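Local coordinates for protein glycoside hydrolase family 31 (Trueperella pyogenes, PDB 5I0F) that degrades cycloalternan, a cyclic glucan, probably by a retaining glycosidase mechanism through a covalent glycosyl-enzyme intermediate, at residues S333-E336 with G337-I340; V347-G351 with Q352-G356; R445-W448 with T449-R453; D502-S506 with A507-P511. All coordinates share one frame; numbering follows the deposited sequence.

Contact 1: S333-E336 with G337-I340; sequences SDEE and GFTI. With GLC (alpha-D-glucopyranose), chain C.
Glu335 meets the ring of Phe338 at its edge, the carboxylate standing almost perpendicular to the ring (planes 87° apart) with OE1 of Glu335 3.4 Å from CE1 of Phe338. The Glu335 chain leaves the backbone away from 337-340 and doubles back through its bend at chi2 (-68°), which carries the carboxylate to the ring edge and to the sugar. There each oxygen takes one hydroxyl of the bound alpha-D-glucopyranose: O4 donates to Glu335 OE1 (2.8 Å) and O6 to Glu335 OE2 (2.7 Å), a two-pronged grip that should fix the rotation of the carboxylate. Phe338 packs against the first of these hydroxyls, its CZ 3.5 Å from sugar O4, which lies obliquely to the ring. Ser333 OG, from the same segment as Glu335, also approaches the ring obliquely, 3.2 Å from Phe338 CD1, while accepting the N-H of Glu335 in an ST turn. Asp334 braces the bend: its OD1 receives Gly337 N at 3.0 Å in a nearly straight bond (171°) and also Glu336 N, both from one face of the carboxylate. Asp334 N closes the loop on Ile340 O (2.9 Å). The Asp334-Glu336 link is an Asx turn, here shaping a barrel loop after strand 326-329 that lines the glycan pocket.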
loop_
_atom_site.group_PDB
_atom_site.type_symbol
_atom_site.label_atom_id
_atom_site.label_comp_id
_atom_site.label_asym_id
_atom_site.label_seq_id
_atom_site.Cartn_x
_atom_site.Cartn_y
_atom_site.Cartn_z
ATOM N N SER A 333 -13.840 -17.781 5.635
ATOM C CA SER A 333 -13.885 -17.977 7.086
ATOM C C SER A 333 -15.258 -17.645 7.675
ATOM O O SER A 333 -16.189 -17.256 6.961
ATOM C CB SER A 333 -12.811 -17.120 7.746
ATOM O OG SER A 333 -13.258 -15.768 7.886
ATOM N N ASP A 334 -15.369 -17.831 8.989
ATOM C CA ASP A 334 -16.542 -17.414 9.737
ATOM C C ASP A 334 -16.809 -15.879 9.743
ATOM O O ASP A 334 -17.851 -15.433 10.260
ATOM C CB ASP A 334 -16.490 -17.974 11.176
ATOM C CG ASP A 334 -15.271 -17.487 11.983
ATOM O OD1 ASP A 334 -14.679 -16.431 11.689
ATOM O OD2 ASP A 334 -14.909 -18.185 12.942
ATOM N N GLU A 335 -15.881 -15.086 9.202
ATOM C CA GLU A 335 -15.987 -13.620 9.122
ATOM C C GLU A 335 -15.993 -12.918 10.488
ATOM O O GLU A 335 -16.365 -11.746 10.595
ATOM C CB GLU A 335 -17.202 -13.185 8.287
ATOM C CG GLU A 335 -17.130 -13.623 6.825
ATOM C CD GLU A 335 -16.029 -12.918 6.021
ATOM O OE1 GLU A 335 -15.682 -11.750 6.327
ATOM O OE2 GLU A 335 -15.502 -13.548 5.063
ATOM N N GLU A 336 -15.494 -13.618 11.493
ATOM C CA GLU A 336 -15.350 -13.103 12.845
ATOM C C GLU A 336 -13.894 -13.141 13.300
ATOM O O GLU A 336 -13.387 -12.137 13.765
ATOM C CB GLU A 336 -16.220 -13.904 13.784
ATOM C CG GLU A 336 -17.708 -13.733 13.470
ATOM C CD GLU A 336 -18.627 -14.172 14.593
ATOM O OE1 GLU A 336 -18.144 -14.565 15.682
ATOM O OE2 GLU A 336 -19.856 -14.106 14.389
ATOM N N GLY A 337 -13.240 -14.305 13.167
ATOM C CA GLY A 337 -11.856 -14.508 13.599
ATOM C C GLY A 337 -10.828 -14.770 12.502
ATOM O O GLY A 337 -9.624 -14.789 12.782
ATOM N N PHE A 338 -11.287 -14.990 11.268
ATOM C CA PHE A 338 -10.406 -15.269 10.109
ATOM C C PHE A 338 -9.386 -16.375 10.356
ATOM O O PHE A 338 -8.254 -16.333 9.889
ATOM C CB PHE A 338 -9.813 -13.968 9.577
ATOM C CG PHE A 338 -10.875 -12.976 9.247
ATOM C CD1 PHE A 338 -11.542 -13.053 8.034
ATOM C CD2 PHE A 338 -11.312 -12.044 10.207
ATOM C CE1 PHE A 338 -12.602 -12.212 7.746
ATOM C CE2 PHE A 338 -12.376 -11.179 9.914
ATOM C CZ PHE A 338 -13.019 -11.261 8.685
ATOM N N THR A 339 -9.846 -17.393 11.090
ATOM C CA THR A 339 -9.044 -18.532 11.475
ATOM C C THR A 339 -9.699 -19.891 11.143
ATOM O O THR A 339 -9.004 -20.885 10.958
ATOM C CB THR A 339 -8.764 -18.415 13.001
ATOM O OG1 THR A 339 -8.101 -17.157 13.238
ATOM C CG2 THR A 339 -7.895 -19.463 13.451
ATOM N N ILE A 340 -11.024 -19.906 11.055
ATOM C CA ILE A 340 -11.847 -21.111 10.931
ATOM C C ILE A 340 -12.769 -20.961 9.723
ATOM O O ILE A 340 -13.394 -19.925 9.573
ATOM C CB ILE A 340 -12.700 -21.274 12.200
ATOM C CG1 ILE A 340 -11.761 -21.379 13.430
ATOM C CG2 ILE A 340 -13.656 -22.458 12.075
ATOM C CD1 ILE A 340 -12.450 -21.363 14.756
HETATM C C1 GLC C . -13.750 -7.988 1.925
HETATM C C2 GLC C . -14.625 -7.220 2.930
HETATM C C3 GLC C . -14.332 -7.643 4.364
HETATM C C4 GLC C . -14.379 -9.162 4.487
HETATM C C5 GLC C . -13.410 -9.791 3.489
HETATM C C6 GLC C . -13.398 -11.315 3.554
HETATM O O2 GLC C . -14.414 -5.808 2.806
HETATM O O3 GLC C . -15.274 -7.031 5.257
HETATM O O4 GLC C . -14.030 -9.543 5.827
HETATM O O5 GLC C . -13.794 -9.397 2.168
HETATM O O6 GLC C . -14.667 -11.836 3.176
HETATM O O HOH W 1 -12.102 -17.714 12.964
#

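Contact 2: V347-G351 with Q352-G356; sequences VPNQG and QPHRG. With CA (calcium ion), chain G.
A type I' beta turn from Asn349 to Gln352, beside a calcium ion, organises this part of the long loop between strand 326-329 and helix 370-379. Gln352 N closes the turn on Asn349 O at 3.3 Å, and Gln350 and Gly351 between them both have positive phi, as the I' form requires. The side chain of Asn349 does most of the work, its two amide ends pulling on different partners. OD1 of Asn349 binds the calcium at 2.4 Å, in company with two waters; one of these, 2.5 Å from the metal, also donates to Val347 O, so the start of the segment is tied to the same ion. On the other end, ND2 of Asn349 gives a short bond to Gln352 O (2.6 Å, 163°). The acceptor lies close to the amide plane, whereas the donor stands well above the plane of the Gln352 carbonyl. A second, weak bond runs from Asn349 ND2 to Pro353 O. Calcium at OD1 would be expected to polarise the amide and strengthen such donation. This amide lies over one face of the His354 imidazole, stacked with planes 22° apart; ND2 of Asn349 sits 3.5 Å above the ring, over its centre. Val347 O is at the ring edge, 3.8 Å from His354 CE1. Both imidazole nitrogens are held from beyond the turn, NE2 of His354 by Glu401 and ND1 by Asp358.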
loop_
_atom_site.group_PDB
_atom_site.type_symbol
_atom_site.label_atom_id
_atom_site.label_comp_id
_atom_site.label_asym_id
_atom_site.label_seq_id
_atom_site.Cartn_x
_atom_site.Cartn_y
_atom_site.Cartn_z
ATOM N N VAL A 347 -15.238 -27.811 19.385
ATOM C CA VAL A 347 -15.324 -27.552 20.806
ATOM C C VAL A 347 -14.607 -26.205 21.079
ATOM O O VAL A 347 -13.529 -25.972 20.526
ATOM C CB VAL A 347 -14.675 -28.747 21.552
ATOM C CG1 VAL A 347 -14.356 -28.428 22.992
ATOM C CG2 VAL A 347 -15.573 -29.976 21.406
ATOM N N PRO A 348 -15.201 -25.323 21.915
ATOM C CA PRO A 348 -14.556 -24.077 22.375
ATOM C C PRO A 348 -13.148 -24.272 22.994
ATOM O O PRO A 348 -12.954 -25.226 23.749
ATOM C CB PRO A 348 -15.509 -23.556 23.461
ATOM C CG PRO A 348 -16.814 -24.202 23.199
ATOM C CD PRO A 348 -16.545 -25.498 22.506
ATOM N N ASN A 349 -12.226 -23.342 22.695
ATOM C CA ASN A 349 -10.764 -23.448 23.000
ATOM C C ASN A 349 -10.100 -22.561 24.099
ATOM O O ASN A 349 -8.885 -22.728 24.369
ATOM C CB ASN A 349 -9.979 -23.150 21.703
ATOM C CG ASN A 349 -9.286 -24.369 21.161
ATOM O OD1 ASN A 349 -9.811 -25.479 21.232
ATOM N ND2 ASN A 349 -8.120 -24.180 20.603
ATOM N N GLN A 350 -10.855 -21.625 24.683
ATOM C CA GLN A 350 -10.298 -20.502 25.484
ATOM C C GLN A 350 -9.292 -19.648 24.665
ATOM O O GLN A 350 -8.351 -19.082 25.218
ATOM C CB GLN A 350 -9.677 -20.980 26.825
ATOM C CG GLN A 350 -10.626 -21.735 27.766
ATOM C CD GLN A 350 -10.010 -22.134 29.135
ATOM O OE1 GLN A 350 -10.671 -22.017 30.184
ATOM N NE2 GLN A 350 -8.769 -22.627 29.132
ATOM N N GLY A 351 -9.490 -19.566 23.345
ATOM C CA GLY A 351 -8.580 -18.838 22.451
ATOM C C GLY A 351 -7.222 -19.463 22.156
ATOM O O GLY A 351 -6.376 -18.801 21.562
ATOM N N GLN A 352 -7.013 -20.725 22.534
ATOM C CA GLN A 352 -5.796 -21.475 22.181
ATOM C C GLN A 352 -5.818 -21.838 20.671
ATOM O O GLN A 352 -6.897 -21.911 20.068
ATOM C CB GLN A 352 -5.687 -22.772 23.007
ATOM C CG GLN A 352 -5.379 -22.589 24.492
ATOM C CD GLN A 352 -5.297 -23.911 25.266
ATOM O OE1 GLN A 352 -5.651 -24.979 24.758
ATOM N NE2 GLN A 352 -4.851 -23.838 26.515
ATOM N N PRO A 353 -4.638 -22.071 20.056
ATOM C CA PRO A 353 -4.633 -22.502 18.641
ATOM C C PRO A 353 -5.368 -23.822 18.404
ATOM O O PRO A 353 -5.261 -24.717 19.236
ATOM C CB PRO A 353 -3.138 -22.704 18.332
ATOM C CG PRO A 353 -2.412 -21.879 19.326
ATOM C CD PRO A 353 -3.266 -21.864 20.569
ATOM N N HIS A 354 -6.109 -23.923 17.299
ATOM C CA HIS A 354 -6.744 -25.175 16.877
ATOM C C HIS A 354 -5.837 -26.042 16.013
ATOM O O HIS A 354 -4.912 -25.545 15.394
ATOM C CB HIS A 354 -8.021 -24.892 16.066
ATOM C CG HIS A 354 -9.156 -24.404 16.901
ATOM N ND1 HIS A 354 -9.903 -25.240 17.706
ATOM C CD2 HIS A 354 -9.652 -23.161 17.083
ATOM C CE1 HIS A 354 -10.821 -24.533 18.334
ATOM N NE2 HIS A 354 -10.678 -23.266 17.986
ATOM N N ARG A 355 -6.123 -27.341 15.988
ATOM C CA ARG A 355 -5.572 -28.273 14.992
ATOM C C ARG A 355 -6.666 -28.782 14.082
ATOM O O ARG A 355 -7.855 -28.740 14.430
ATOM C CB ARG A 355 -4.910 -29.475 15.686
ATOM C CG ARG A 355 -3.725 -29.149 16.597
ATOM C CD ARG A 355 -2.669 -28.248 15.963
ATOM N NE ARG A 355 -2.184 -28.710 14.651
ATOM C CZ ARG A 355 -1.135 -28.193 13.999
ATOM N NH1 ARG A 355 -0.417 -27.198 14.517
ATOM N NH2 ARG A 355 -0.773 -28.701 12.827
ATOM N N GLY A 356 -6.259 -29.275 12.913
ATOM C CA GLY A 356 -7.177 -29.808 11.901
ATOM C C GLY A 356 -8.247 -30.747 12.418
ATOM O O GLY A 356 -9.417 -30.570 12.113
HETATM CA CA CA G . -9.649 -27.880 21.411
HETATM O O HOH W 2 -11.375 -27.466 19.704
HETATM O O HOH W 3 -7.765 -28.259 20.209
#

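Contact 3: R445-W448 with T449-R453; sequences RQWW and TEQRR
The carbonyl oxygen of Arg445 is gripped twice by one residue: Thr449 OG1 donates to Arg445 O at 2.7 Å and the backbone N of Thr449 at 3.0 Å, from opposite faces of the carbonyl plane. Thr449 OG1 lies between its own N and carbonyl carbon, which turns the hydroxyl back along the helix to this acceptor. One turn on, the guanidinium of Arg452 lies flat against the indole of Trp448, planes 25° apart. Its NH1 sits over the centre of the ring system, and Arg452 CZ is 4.0 Å from the centroid of the six-membered ring, a cation-pi contact. The same NH1 donates to Trp448 O (3.0 Å, 156°), within the guanidinium plane, while Arg452 NE is taken by Gln388; together these fix the group's rotation. The Gln451 amide lies nearly parallel to the Trp447 indole (planes 15° apart), NE2 over one face near the rim, 3.8 Å from Trp447 CH2. Gln405 holds OE1 of this amide; its NE2 donates to Gly351 O and to a water bound to Trp447 O. On helix 442-450 the two indoles pack on helix 400-412, both touching Leu409, whereas Trp448 NE1 and the Arg452 side chain reach Tyr500 of helix 485-506.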
loop_
_atom_site.group_PDB
_atom_site.type_symbol
_atom_site.label_atom_id
_atom_site.label_comp_id
_atom_site.label_asym_id
_atom_site.label_seq_id
_atom_site.Cartn_x
_atom_site.Cartn_y
_atom_site.Cartn_z
ATOM N N ARG A 445 4.779 -12.246 16.466
ATOM C CA ARG A 445 4.532 -12.836 15.157
ATOM C C ARG A 445 4.144 -14.314 15.296
ATOM O O ARG A 445 3.201 -14.796 14.635
ATOM C CB ARG A 445 5.745 -12.688 14.242
ATOM C CG ARG A 445 6.023 -11.244 13.843
ATOM C CD ARG A 445 7.087 -11.129 12.765
ATOM N NE ARG A 445 8.432 -11.508 13.209
ATOM C CZ ARG A 445 9.336 -10.689 13.756
ATOM N NH1 ARG A 445 10.511 -11.170 14.093
ATOM N NH2 ARG A 445 9.084 -9.409 13.986
ATOM N N GLN A 446 4.853 -15.021 16.169
ATOM C CA GLN A 446 4.554 -16.430 16.414
ATOM C C GLN A 446 3.183 -16.651 17.047
ATOM O O GLN A 446 2.472 -17.577 16.621
ATOM C CB GLN A 446 5.675 -17.142 17.174
ATOM C CG GLN A 446 6.807 -17.408 16.183
ATOM C CD GLN A 446 7.984 -18.165 16.724
ATOM O OE1 GLN A 446 7.966 -18.664 17.847
ATOM N NE2 GLN A 446 9.028 -18.272 15.905
ATOM N N TRP A 447 2.807 -15.799 18.001
ATOM C CA TRP A 447 1.510 -15.916 18.656
ATOM C C TRP A 447 0.379 -15.779 17.635
ATOM O O TRP A 447 -0.543 -16.580 17.608
ATOM C CB TRP A 447 1.343 -14.885 19.794
ATOM C CG TRP A 447 0.208 -15.246 20.678
ATOM C CD1 TRP A 447 0.275 -15.918 21.865
ATOM C CD2 TRP A 447 -1.177 -15.003 20.431
ATOM N NE1 TRP A 447 -0.988 -16.098 22.381
ATOM C CE2 TRP A 447 -1.898 -15.556 21.515
ATOM C CE3 TRP A 447 -1.883 -14.372 19.398
ATOM C CZ2 TRP A 447 -3.275 -15.490 21.602
ATOM C CZ3 TRP A 447 -3.258 -14.323 19.473
ATOM C CH2 TRP A 447 -3.945 -14.888 20.569
ATOM N N TRP A 448 0.447 -14.741 16.818
ATOM C CA TRP A 448 -0.573 -14.486 15.821
ATOM C C TRP A 448 -0.651 -15.603 14.776
ATOM O O TRP A 448 -1.746 -16.095 14.472
ATOM C CB TRP A 448 -0.272 -13.151 15.123
ATOM C CG TRP A 448 -1.332 -12.735 14.150
ATOM C CD1 TRP A 448 -1.245 -12.742 12.785
ATOM C CD2 TRP A 448 -2.642 -12.254 14.463
ATOM N NE1 TRP A 448 -2.412 -12.283 12.236
ATOM C CE2 TRP A 448 -3.281 -11.964 13.242
ATOM C CE3 TRP A 448 -3.329 -12.023 15.655
ATOM C CZ2 TRP A 448 -4.573 -11.470 13.176
ATOM C CZ3 TRP A 448 -4.632 -11.543 15.595
ATOM C CH2 TRP A 448 -5.230 -11.246 14.352
ATOM N N THR A 449 0.496 -16.019 14.245
ATOM C CA THR A 449 0.502 -17.011 13.169
ATOM C C THR A 449 0.243 -18.450 13.661
ATOM O O THR A 449 -0.220 -19.280 12.898
ATOM C CB THR A 449 1.809 -16.967 12.359
ATOM O OG1 THR A 449 2.923 -17.116 13.242
ATOM C CG2 THR A 449 1.912 -15.644 11.597
ATOM N N GLU A 450 0.531 -18.746 14.921
ATOM C CA GLU A 450 0.270 -20.074 15.461
ATOM C C GLU A 450 -1.227 -20.400 15.393
ATOM O O GLU A 450 -1.605 -21.538 15.148
ATOM C CB GLU A 450 0.777 -20.175 16.902
ATOM C CG GLU A 450 0.796 -21.577 17.465
ATOM C CD GLU A 450 1.694 -22.558 16.710
ATOM O OE1 GLU A 450 2.668 -22.160 16.044
ATOM O OE2 GLU A 450 1.407 -23.776 16.803
ATOM N N GLN A 451 -2.069 -19.386 15.565
ATOM C CA GLN A 451 -3.523 -19.533 15.381
ATOM C C GLN A 451 -3.898 -20.069 13.968
ATOM O O GLN A 451 -4.943 -20.710 13.804
ATOM C CB GLN A 451 -4.223 -18.191 15.626
ATOM C CG GLN A 451 -4.036 -17.561 17.018
ATOM C CD GLN A 451 -5.020 -18.083 18.062
ATOM O OE1 GLN A 451 -6.228 -18.158 17.799
ATOM N NE2 GLN A 451 -4.517 -18.421 19.261
ATOM N N ARG A 452 -3.067 -19.779 12.967
ATOM C CA ARG A 452 -3.280 -20.189 11.562
ATOM C C ARG A 452 -2.466 -21.374 11.097
ATOM O O ARG A 452 -2.595 -21.771 9.928
ATOM C CB ARG A 452 -2.910 -19.030 10.602
ATOM C CG ARG A 452 -3.889 -17.901 10.599
ATOM C CD ARG A 452 -3.537 -16.798 11.583
ATOM N NE ARG A 452 -4.647 -15.872 11.544
ATOM C CZ ARG A 452 -5.099 -15.132 12.543
ATOM N NH1 ARG A 452 -4.518 -15.122 13.749
ATOM N NH2 ARG A 452 -6.157 -14.376 12.315
ATOM N N ARG A 453 -1.607 -21.920 11.960
ATOM C CA ARG A 453 -0.642 -22.930 11.539
ATOM C C ARG A 453 -1.327 -24.157 10.954
ATOM O O ARG A 453 -0.867 -24.703 9.945
ATOM C CB ARG A 453 0.287 -23.332 12.706
ATOM C CG ARG A 453 1.292 -24.443 12.370
ATOM C CD ARG A 453 2.264 -24.693 13.521
ATOM N NE ARG A 453 3.163 -23.559 13.667
ATOM C CZ ARG A 453 4.214 -23.306 12.895
ATOM N NH1 ARG A 453 4.545 -24.106 11.886
ATOM N NH2 ARG A 453 4.935 -22.214 13.121
HETATM O O HOH W 4 -1.433 -18.414 19.469
#

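Contact 4: D502-S506 with A507-P511; sequences DLLRS and AGKYP
Leu504 O and Arg505 O, carbonyls of the last helical turn that have run out of regular helix donors, are met by the chain as it reverses beyond Ala507. Lys509 N reaches Leu504 O at 3.0 Å (152°), and Gly508 N reaches Arg505 O at 3.2 Å (158°); both donors stand above the plane of the carbonyl they meet. Ala507 N is shared, with weak bonds to Leu503 O and Leu504 O. Leu503 O has a firmer donor in Ser506 OG, at 2.7 Å; a chi1 of 75° folds that hydroxyl back over the helix onto the preceding turn. Ser506 OG is further engaged by Arg453, while Lys509 NZ forms a salt bridge with Asp460.

Arg505 NH1 forms a salt bridge with Asp502 OD1 (2.9 Å) within the helix. With the Arg505 chain extended as far as NE, the guanidinium comes to rest with one face against Pro511, whose CB is 3.7 Å above the plane and over its centre. On the buried flank, Leu504 CB is 3.6 Å from Tyr510 O, and the leucine also packs on Phe464 of strand 463-466. The paired bonds, with Gly508 at positive phi as the C-prime residue, define a Schellman motif; it ends helix 485-506 and turns the chain towards barrel strand 513-515.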
loop_
_atom_site.group_PDB
_atom_site.type_symbol
_atom_site.label_atom_id
_atom_site.label_comp_id
_atom_site.label_asym_id
_atom_site.label_seq_id
_atom_site.Cartn_x
_atom_site.Cartn_y
_atom_site.Cartn_z
ATOM N N ASP A 502 7.346 -16.369 7.446
ATOM C CA ASP A 502 7.996 -17.255 8.422
ATOM C C ASP A 502 7.129 -18.475 8.786
ATOM O O ASP A 502 7.666 -19.579 8.967
ATOM C CB ASP A 502 8.391 -16.482 9.690
ATOM C CG ASP A 502 9.542 -15.522 9.458
ATOM O OD1 ASP A 502 10.199 -15.608 8.397
ATOM O OD2 ASP A 502 9.797 -14.654 10.332
ATOM N N LEU A 503 5.808 -18.289 8.919
ATOM C CA LEU A 503 4.899 -19.425 9.133
ATOM C C LEU A 503 5.043 -20.451 8.020
ATOM O O LEU A 503 5.247 -21.630 8.277
ATOM C CB LEU A 503 3.436 -18.964 9.268
ATOM C CG LEU A 503 2.390 -20.078 9.339
ATOM C CD1 LEU A 503 2.652 -20.959 10.560
ATOM C CD2 LEU A 503 0.977 -19.510 9.319
ATOM N N LEU A 504 4.977 -19.973 6.780
ATOM C CA LEU A 504 5.081 -20.849 5.621
ATOM C C LEU A 504 6.422 -21.590 5.540
ATOM O O LEU A 504 6.449 -22.807 5.368
ATOM C CB LEU A 504 4.836 -20.051 4.358
ATOM C CG LEU A 504 3.364 -19.604 4.184
ATOM C CD1 LEU A 504 3.284 -18.426 3.235
ATOM C CD2 LEU A 504 2.482 -20.734 3.690
ATOM N N ARG A 505 7.511 -20.849 5.695
ATOM C CA ARG A 505 8.849 -21.431 5.764
ATOM C C ARG A 505 8.942 -22.502 6.835
ATOM O O ARG A 505 9.532 -23.544 6.575
ATOM C CB ARG A 505 9.924 -20.370 6.043
ATOM C CG ARG A 505 10.216 -19.409 4.909
ATOM C CD ARG A 505 11.234 -18.381 5.377
ATOM N NE ARG A 505 11.381 -17.304 4.409
ATOM C CZ ARG A 505 10.810 -16.093 4.470
ATOM N NH1 ARG A 505 10.026 -15.702 5.487
ATOM N NH2 ARG A 505 11.054 -15.229 3.479
ATOM N N SER A 506 8.370 -22.248 8.022
ATOM C CA SER A 506 8.424 -23.221 9.137
ATOM C C SER A 506 7.656 -24.500 8.856
ATOM O O SER A 506 7.934 -25.533 9.462
ATOM C CB SER A 506 7.937 -22.608 10.479
ATOM O OG SER A 506 6.525 -22.469 10.520
ATOM N N ALA A 507 6.683 -24.421 7.943
ATOM C CA ALA A 507 5.876 -25.542 7.547
ATOM C C ALA A 507 6.340 -26.196 6.243
ATOM O O ALA A 507 5.565 -26.941 5.636
ATOM C CB ALA A 507 4.423 -25.079 7.405
ATOM N N GLY A 508 7.569 -25.931 5.796
ATOM C CA GLY A 508 8.101 -26.587 4.609
ATOM C C GLY A 508 7.651 -26.013 3.276
ATOM O O GLY A 508 7.763 -26.682 2.254
ATOM N N LYS A 509 7.193 -24.761 3.258
ATOM C CA LYS A 509 6.657 -24.164 2.047
ATOM C C LYS A 509 7.378 -22.870 1.653
ATOM O O LYS A 509 8.025 -22.237 2.484
ATOM C CB LYS A 509 5.157 -23.909 2.251
ATOM C CG LYS A 509 4.370 -25.204 2.352
ATOM C CD LYS A 509 2.934 -24.913 2.661
ATOM C CE LYS A 509 2.095 -26.183 2.704
ATOM N NZ LYS A 509 1.544 -26.460 1.364
ATOM N N TYR A 510 7.256 -22.484 0.383
ATOM C CA TYR A 510 7.710 -21.168 -0.061
ATOM C C TYR A 510 6.895 -20.044 0.613
ATOM O O TYR A 510 5.710 -20.226 0.869
ATOM C CB TYR A 510 7.529 -21.026 -1.566
ATOM C CG TYR A 510 8.599 -21.688 -2.391
ATOM C CD1 TYR A 510 9.718 -20.979 -2.791
ATOM C CD2 TYR A 510 8.460 -22.992 -2.817
ATOM C CE1 TYR A 510 10.701 -21.577 -3.584
ATOM C CE2 TYR A 510 9.426 -23.602 -3.596
ATOM C CZ TYR A 510 10.542 -22.886 -3.976
ATOM O OH TYR A 510 11.492 -23.500 -4.758
ATOM N N PRO A 511 7.513 -18.883 0.872
ATOM C CA PRO A 511 6.849 -17.789 1.594
ATOM C C PRO A 511 5.997 -16.947 0.649
ATOM O O PRO A 511 6.277 -15.767 0.395
ATOM C CB PRO A 511 8.032 -16.993 2.154
ATOM C CG PRO A 511 9.087 -17.149 1.087
ATOM C CD PRO A 511 8.950 -18.596 0.664
#

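All four contacts belong to the TIM-barrel domain, and contact 1 alone among them holds residues of the glycan pocket. Contact 2 lies further along the same loop, centres 13 Å apart, and packs on it through Ile340 CD1 and His354 CD2 (4.1 Å). Contact 3 touches both: Thr339 CG2 is 3.2 Å from Gln451 O, and Gln451 NE2 is 3.0 Å from Gly351 O, a probable hydrogen bond. The Arg452 side chain also packs on Thr339 of the sugar-binding loop, NH2 3.5 Å from Thr339 OG1, and lies about 11 Å from a bound glucose. Contact 4 meets only contact 3, where Arg453 NH1 and Ser506 OG lie 2.9 Å apart; its nearest atoms are about 10 Å from contact 1.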